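Local coordinates for protein putative sortase (Streptococcus pneumoniae, PDB 2W1J) that probably acts as a class C sortase, a transpeptidase that joins pilin subunits covalently during pilus fibre biogenesis, at residues E55-R58 / M59-H63; Y137-I141 / K142-A146. All coordinates share one frame; numbering follows the deposited sequence.

Contact 1: residues E55-R58 / M59-H63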
ATOM      1  N   GLU A  55      -8.331   8.920  -9.109  1.00 14.18           N
ATOM      2  CA  GLU A  55      -9.672   9.079  -8.552  1.00 14.52           C
ATOM      3  C   GLU A  55     -10.328   7.753  -8.189  1.00 14.65           C
ATOM      4  O   GLU A  55     -11.461   7.730  -7.705  1.00 15.43           O
ATOM      5  CB  GLU A  55     -10.570   9.834  -9.536  1.00 15.07           C
ATOM      6  CG  GLU A  55     -10.048  11.209  -9.937  1.00 17.96           C
ATOM      7  CD  GLU A  55     -11.037  11.998 -10.780  1.00 22.01           C
ATOM      8  OE1 GLU A  55     -12.165  12.264 -10.306  1.00 24.32           O
ATOM      9  OE2 GLU A  55     -10.678  12.373 -11.916  1.00 25.02           O
ATOM     10  N   TYR A  56      -9.620   6.651  -8.412  1.00 13.94           N
ATOM     11  CA  TYR A  56     -10.238   5.330  -8.338  1.00 14.48           C
ATOM     12  C   TYR A  56     -10.529   4.845  -6.917  1.00 14.55           C
ATOM     13  O   TYR A  56     -11.302   3.903  -6.734  1.00 16.11           O
ATOM     14  CB  TYR A  56      -9.391   4.298  -9.079  1.00 13.99           C
ATOM     15  CG  TYR A  56      -8.035   4.068  -8.459  1.00 13.76           C
ATOM     16  CD1 TYR A  56      -7.865   3.144  -7.438  1.00 15.16           C
ATOM     17  CD2 TYR A  56      -6.930   4.794  -8.877  1.00 12.44           C
ATOM     18  CE1 TYR A  56      -6.623   2.932  -6.867  1.00 13.36           C
ATOM     19  CE2 TYR A  56      -5.684   4.593  -8.311  1.00 13.03           C
ATOM     20  CZ  TYR A  56      -5.532   3.660  -7.302  1.00 12.27           C
ATOM     21  OH  TYR A  56      -4.283   3.475  -6.749  1.00 13.71           O
ATOM     22  N   ALA A  57      -9.938   5.500  -5.925  1.00 13.24           N
ATOM     23  CA  ALA A  57     -10.073   5.071  -4.533  1.00 13.39           C
ATOM     24  C   ALA A  57     -10.787   6.091  -3.653  1.00 12.39           C
ATOM     25  O   ALA A  57     -10.670   6.047  -2.428  1.00 12.19           O
ATOM     26  CB  ALA A  57      -8.689   4.743  -3.950  1.00 13.97           C
ATOM     27  N   ARG A  58     -11.549   7.002  -4.260  1.00 10.80           N
ATOM     28  CA  ARG A  58     -12.213   8.062  -3.499  1.00 10.95           C
ATOM     29  C   ARG A  58     -13.065   7.540  -2.344  1.00 10.02           C
ATOM     30  O   ARG A  58     -13.161   8.181  -1.298  1.00 10.02           O
ATOM     31  CB  ARG A  58     -13.034   8.974  -4.415  1.00 10.72           C
ATOM     32  CG  ARG A  58     -12.192   9.815  -5.370  1.00 14.02           C
ATOM     33  CD  ARG A  58     -13.060  10.782  -6.151  1.00 19.06           C
ATOM     34  NE  ARG A  58     -13.502  11.895  -5.317  1.00 23.18           N
ATOM     35  CZ  ARG A  58     -14.426  12.780  -5.675  1.00 24.01           C
ATOM     36  NH1 ARG A  58     -15.015  12.686  -6.860  1.00 25.90           N
ATOM     37  NH2 ARG A  58     -14.761  13.760  -4.846  1.00 25.88           N
ATOM     38  N   MET A  59     -13.683   6.378  -2.532  1.00 10.04           N
ATOM     39  CA  MET A  59     -14.557   5.824  -1.499  1.00 10.65           C
ATOM     40  C   MET A  59     -13.818   5.519  -0.193  1.00  9.83           C
ATOM     41  O   MET A  59     -14.420   5.520   0.879  1.00  9.97           O
ATOM     42  CB  MET A  59     -15.309   4.583  -2.004  1.00 10.92           C
ATOM     43  CG  MET A  59     -14.523   3.277  -1.947  1.00 12.69           C
ATOM     44  SD  MET A  59     -13.150   3.179  -3.119  1.00 12.55           S
ATOM     45  CE  MET A  59     -13.981   2.721  -4.641  1.00 14.12           C
ATOM     46  N   LEU A  60     -12.514   5.268  -0.287  1.00 10.05           N
ATOM     47  CA  LEU A  60     -11.707   4.914   0.883  1.00  9.76           C
ATOM     48  C   LEU A  60     -11.018   6.125   1.505  1.00 10.24           C
ATOM     49  O   LEU A  60     -10.376   6.010   2.553  1.00 10.51           O
ATOM     50  CB  LEU A  60     -10.653   3.871   0.500  1.00 10.16           C
ATOM     51  CG  LEU A  60     -11.201   2.465   0.241  1.00 10.27           C
ATOM     52  CD1 LEU A  60     -10.061   1.505  -0.072  1.00 10.72           C
ATOM     53  CD2 LEU A  60     -11.997   1.966   1.454  1.00 10.97           C
ATOM     54  N   GLU A  61     -11.170   7.290   0.877  1.00 10.63           N
ATOM     55  CA  GLU A  61     -10.347   8.441   1.235  1.00 10.77           C
ATOM     56  C   GLU A  61     -10.982   9.362   2.252  1.00 10.79           C
ATOM     57  O   GLU A  61     -12.167   9.660   2.166  1.00 10.58           O
ATOM     58  CB  GLU A  61      -9.987   9.248  -0.007  1.00 11.00           C
ATOM     59  CG  GLU A  61      -9.025   8.526  -0.920  1.00 12.01           C
ATOM     60  CD  GLU A  61      -8.755   9.285  -2.197  1.00 13.78           C
ATOM     61  OE1 GLU A  61      -9.283  10.405  -2.357  1.00 15.36           O
ATOM     62  OE2 GLU A  61      -8.017   8.749  -3.046  1.00 15.37           O
ATOM     63  N   ILE A  62     -10.172   9.800   3.213  1.00 11.61           N
ATOM     64  CA  ILE A  62     -10.478  10.963   4.035  1.00 13.02           C
ATOM     65  C   ILE A  62      -9.398  11.998   3.749  1.00 13.53           C
ATOM     66  O   ILE A  62      -8.212  11.743   3.978  1.00 13.77           O
ATOM     67  CB  ILE A  62     -10.447  10.643   5.543  1.00 13.56           C
ATOM     68  CG1 ILE A  62     -11.406   9.501   5.886  1.00 15.06           C
ATOM     69  CG2 ILE A  62     -10.768  11.896   6.349  1.00 14.52           C
ATOM     70  CD1 ILE A  62     -11.423   9.143   7.366  1.00 15.05           C
ATOM     71  N   HIS A  63      -9.806  13.150   3.231  1.00 14.07           N
ATOM     72  CA  HIS A  63      -8.850  14.167   2.819  1.00 14.23           C
ATOM     73  C   HIS A  63      -7.729  13.558   1.983  1.00 13.56           C
ATOM     74  O   HIS A  63      -6.548  13.774   2.253  1.00 14.24           O
ATOM     75  CB  HIS A  63      -8.276  14.883   4.038  1.00 14.33           C
ATOM     76  CG  HIS A  63      -9.318  15.509   4.909  1.00 15.27           C
ATOM     77  ND1 HIS A  63      -9.220  15.542   6.284  1.00 15.75           N
ATOM     78  CD2 HIS A  63     -10.488  16.120   4.601  1.00 16.92           C
ATOM     79  CE1 HIS A  63     -10.280  16.150   6.785  1.00 16.19           C
ATOM     80  NE2 HIS A  63     -11.066  16.508   5.785  1.00 16.29           N
TER
HETATM   81  O   HOH W   1      -8.638   8.057  -5.531  1.00  5.79           O
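Ala57 and Leu60 are joined across one turn of 3-10 helix, Leu60 N donating to Ala57 O at 2.9 Å. The following bond, Glu61 N to Arg58 O at 3.1 Å, repeats the same i to i+3 spacing, and the two successive bonds define the 3-10 turn. A type I turn from Glu55 to Arg58 leads into this coil.

The Glu61 side chain turns back toward the Ala57 carbonyl: CG, anti to its own carbonyl carbon (chi1 -69°), lies 3.3 Å from Ala57 O. The extended chain carries the carboxylate to water 1, which donates to Glu61 OE2 at 2.7 Å and accepts from Ala57 N at 2.9 Å. Glu61 is thereby tied to the backbone of the turn, while Arg58 NE remains 5.4 Å from Glu61 OE1, too far for a salt bridge.

Met59 bends at chi2 and chi3, bringing CE to 3.6 Å from Tyr56 O. Met59 and Leu60 pack on helix 18-33, whose Arg24 binds the carbonyl oxygens of Met59 and Glu61; Tyr56, Ala57 and Glu61 meet Ala82 of strand 76-82, and Tyr56 OH is hydrogen-bonded to His95.

Contact 2: residues Y137-I141 / K142-A146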
ATOM      1  N   TYR A 137       0.885  -3.414   9.602  1.00  4.05           N
ATOM      2  CA  TYR A 137      -0.530  -3.152   9.835  1.00  4.64           C
ATOM      3  C   TYR A 137      -1.012  -2.155   8.806  1.00  4.88           C
ATOM      4  O   TYR A 137      -0.392  -1.106   8.597  1.00  5.94           O
ATOM      5  CB  TYR A 137      -0.760  -2.638  11.265  1.00  5.04           C
ATOM      6  CG  TYR A 137      -0.280  -3.627  12.298  1.00  4.78           C
ATOM      7  CD1 TYR A 137      -1.123  -4.617  12.791  1.00  4.76           C
ATOM      8  CD2 TYR A 137       1.041  -3.608  12.727  1.00  5.54           C
ATOM      9  CE1 TYR A 137      -0.664  -5.556  13.690  1.00  5.88           C
ATOM     10  CE2 TYR A 137       1.508  -4.544  13.627  1.00  5.76           C
ATOM     11  CZ  TYR A 137       0.644  -5.510  14.107  1.00  6.21           C
ATOM     12  OH  TYR A 137       1.081  -6.453  15.002  1.00  7.82           O
ATOM     13  N   VAL A 138      -2.111  -2.491   8.152  1.00  4.82           N
ATOM     14  CA  VAL A 138      -2.697  -1.613   7.154  1.00  5.22           C
ATOM     15  C   VAL A 138      -3.983  -1.056   7.751  1.00  4.95           C
ATOM     16  O   VAL A 138      -4.891  -1.809   8.104  1.00  6.19           O
ATOM     17  CB  VAL A 138      -2.984  -2.377   5.845  1.00  5.61           C
ATOM     18  CG1 VAL A 138      -3.676  -1.462   4.824  1.00  8.12           C
ATOM     19  CG2 VAL A 138      -1.688  -2.955   5.274  1.00  7.99           C
ATOM     20  N   HIS A 139      -4.030   0.264   7.907  1.00  4.97           N
ATOM     21  CA  HIS A 139      -5.173   0.960   8.486  1.00  5.33           C
ATOM     22  C   HIS A 139      -6.038   1.502   7.372  1.00  5.36           C
ATOM     23  O   HIS A 139      -5.532   2.176   6.471  1.00  5.91           O
ATOM     24  CB  HIS A 139      -4.698   2.157   9.315  1.00  5.28           C
ATOM     25  CG  HIS A 139      -3.834   1.801  10.487  1.00  5.17           C
ATOM     26  ND1 HIS A 139      -4.209   2.068  11.785  1.00  7.11           N
ATOM     27  CD2 HIS A 139      -2.607   1.229  10.559  1.00  6.38           C
ATOM     28  CE1 HIS A 139      -3.253   1.671  12.609  1.00  7.63           C
ATOM     29  NE2 HIS A 139      -2.269   1.157  11.890  1.00  6.69           N
ATOM     30  N   ASN A 140      -7.336   1.232   7.440  1.00  4.59           N
ATOM     31  CA  ASN A 140      -8.278   1.844   6.510  1.00  4.53           C
ATOM     32  C   ASN A 140      -9.447   2.443   7.288  1.00  4.33           C
ATOM     33  O   ASN A 140      -9.427   2.427   8.520  1.00  4.55           O
ATOM     34  CB  ASN A 140      -8.695   0.875   5.390  1.00  4.75           C
ATOM     35  CG  ASN A 140      -9.456  -0.327   5.907  1.00  4.77           C
ATOM     36  OD1 ASN A 140     -10.247  -0.222   6.845  1.00  4.62           O
ATOM     37  ND2 ASN A 140      -9.240  -1.474   5.280  1.00  5.20           N
ATOM     38  N   ILE A 141     -10.443   2.982   6.596  1.00  4.29           N
ATOM     39  CA  ILE A 141     -11.541   3.644   7.292  1.00  4.50           C
ATOM     40  C   ILE A 141     -12.331   2.714   8.211  1.00  4.47           C
ATOM     41  O   ILE A 141     -12.985   3.179   9.146  1.00  6.06           O
ATOM     42  CB  ILE A 141     -12.520   4.348   6.328  1.00  4.47           C
ATOM     43  CG1 ILE A 141     -12.985   3.385   5.228  1.00  5.64           C
ATOM     44  CG2 ILE A 141     -11.864   5.586   5.740  1.00  5.46           C
ATOM     45  CD1 ILE A 141     -14.145   3.914   4.387  1.00  7.89           C
ATOM     46  N   LYS A 142     -12.299   1.418   7.928  1.00  4.24           N
ATOM     47  CA  LYS A 142     -13.067   0.436   8.687  1.00  4.61           C
ATOM     48  C   LYS A 142     -12.308  -0.143   9.881  1.00  4.18           C
ATOM     49  O   LYS A 142     -12.884  -0.314  10.956  1.00  4.70           O
ATOM     50  CB  LYS A 142     -13.503  -0.698   7.754  1.00  4.73           C
ATOM     51  CG  LYS A 142     -14.235  -1.851   8.447  1.00  6.52           C
ATOM     52  CD  LYS A 142     -14.542  -2.965   7.454  1.00 11.31           C
ATOM     53  CE  LYS A 142     -15.034  -4.219   8.153  1.00 14.22           C
ATOM     54  NZ  LYS A 142     -15.188  -5.344   7.183  1.00 18.46           N
ATOM     55  N   GLU A 143     -11.032  -0.460   9.700  1.00  4.56           N
ATOM     56  CA  GLU A 143     -10.348  -1.312  10.673  1.00  4.89           C
ATOM     57  C   GLU A 143      -8.841  -1.268  10.477  1.00  5.11           C
ATOM     58  O   GLU A 143      -8.337  -0.588   9.575  1.00  6.19           O
ATOM     59  CB  GLU A 143     -10.846  -2.758  10.551  1.00  4.75           C
ATOM     60  CG  GLU A 143     -10.517  -3.392   9.203  1.00  6.12           C
ATOM     61  CD  GLU A 143     -11.155  -4.752   9.020  1.00  7.23           C
ATOM     62  OE1 GLU A 143     -11.343  -5.481  10.022  1.00 11.01           O
ATOM     63  OE2 GLU A 143     -11.496  -5.093   7.875  1.00  8.97           O
ATOM     64  N   VAL A 144      -8.136  -2.001  11.328  1.00  4.85           N
ATOM     65  CA  VAL A 144      -6.714  -2.235  11.160  1.00  5.33           C
ATOM     66  C   VAL A 144      -6.533  -3.700  10.780  1.00  4.66           C
ATOM     67  O   VAL A 144      -7.103  -4.586  11.423  1.00  6.26           O
ATOM     68  CB  VAL A 144      -5.964  -1.940  12.472  1.00  5.84           C
ATOM     69  CG1 VAL A 144      -4.465  -2.155  12.287  1.00  7.66           C
ATOM     70  CG2 VAL A 144      -6.246  -0.516  12.934  1.00  7.45           C
ATOM     71  N   MET A 145      -5.760  -3.957   9.731  1.00  4.52           N
ATOM     72  CA  MET A 145      -5.500  -5.321   9.269  1.00  4.35           C
ATOM     73  C   MET A 145      -4.043  -5.678   9.510  1.00  3.97           C
ATOM     74  O   MET A 145      -3.149  -4.909   9.149  1.00  5.70           O
ATOM     75  CB  MET A 145      -5.795  -5.437   7.776  1.00  4.20           C
ATOM     76  CG  MET A 145      -7.221  -5.032   7.414  1.00  5.08           C
ATOM     77  SD  MET A 145      -7.589  -5.304   5.669  1.00  6.52           S
ATOM     78  CE  MET A 145      -6.400  -4.221   4.879  1.00  7.12           C
ATOM     79  N   ALA A 146      -3.796  -6.860  10.063  1.00  3.65           N
ATOM     80  CA  ALA A 146      -2.446  -7.325  10.325  1.00  3.47           C
ATOM     81  C   ALA A 146      -1.956  -8.266   9.236  1.00  3.24           C
ATOM     82  O   ALA A 146      -2.690  -9.152   8.781  1.00  3.21           O
ATOM     83  CB  ALA A 146      -2.380  -8.019  11.683  1.00  4.04           C
TER
HETATM   84  O   HOH W   2     -11.057  -3.930   5.527  1.00  4.45           O
HETATM   85  O   HOH W   3     -13.921   2.508  11.637  1.00  7.24           O
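Val138 and Met145 form the hydrogen-bonded pair of an antiparallel beta hairpin within the sortase beta sheet, where strand 135-139 turns back into strand 144-155; strand 65-71 flanks the first and strand 185-194 the second. Val138 N reaches Met145 O at 2.8 Å in the carbonyl plane, and Met145 N returns the bond to Val138 O. The segment axes run 159° apart in direction, and the non-hydrogen-bonded pairs Tyr137-Ala146 and His139-Val144, before and after Val138-Met145, establish the ladder. A nearly straight bond from Asn140 N to Glu143 O, 3.0 Å, closes the hairpin.

Shape differs between the two faces. On that of Tyr137, His139, Val144 and Ala146, the fork of Val144 fits between the His139 ring and Tyr137 CB. Its CG1 sits 4.0 Å from the centroid of the His139 ring, 11° off the normal, a CH-pi contact centred on one face. CG2 reaches toward His139 ND1. Ala146 CB lies 3.6 Å from Tyr137 CE1, meeting the ring obliquely. His139 also stacks on His68 and bonds through NE2 to Glu70. On the other face Met145 bends at chi3, laying CE against Val138 CG1 at 3.9 Å and near Asn140 ND2.

At the turn, the Asn140 amide folds inward with chi1 at 64°, between backbone N and carbonyl carbon, and fills the concavity of the loop. Its ND2 is hydrogen-bonded to Pro102 O and to water 2, which also donates to Glu143 OE2. The Ile141 side chain leaves the turn and is buried against Arg24 and Met25 of helix 18-33. Two amides converge on Asn140 OD1 from opposite faces of its plane: Lys142 N at 2.8 Å, making an Asx turn, and Glu143 N at 3.0 Å.

Overall arrangement
Contacts 1 and 2 come in series along the chain, their centres about 15 Å apart, and meet through Ile141: its CG2 lies 3.5 Å from Leu60 O and 3.9 Å from Ile62 CD1. Both also touch helix 18-33, where Arg24 and Met25 each serve the two. Both are partly buried, but contact 1 lies farther from the chain centre, about 14 Å against 11 Å. Contact 1 is a loop coil held by successive backbone bonds and a water-linked carboxylate; contact 2 belongs to the sheet, so paired strands supply its bonds, with methyl-on-ring packing on one face and a side-chain amide organising its turn.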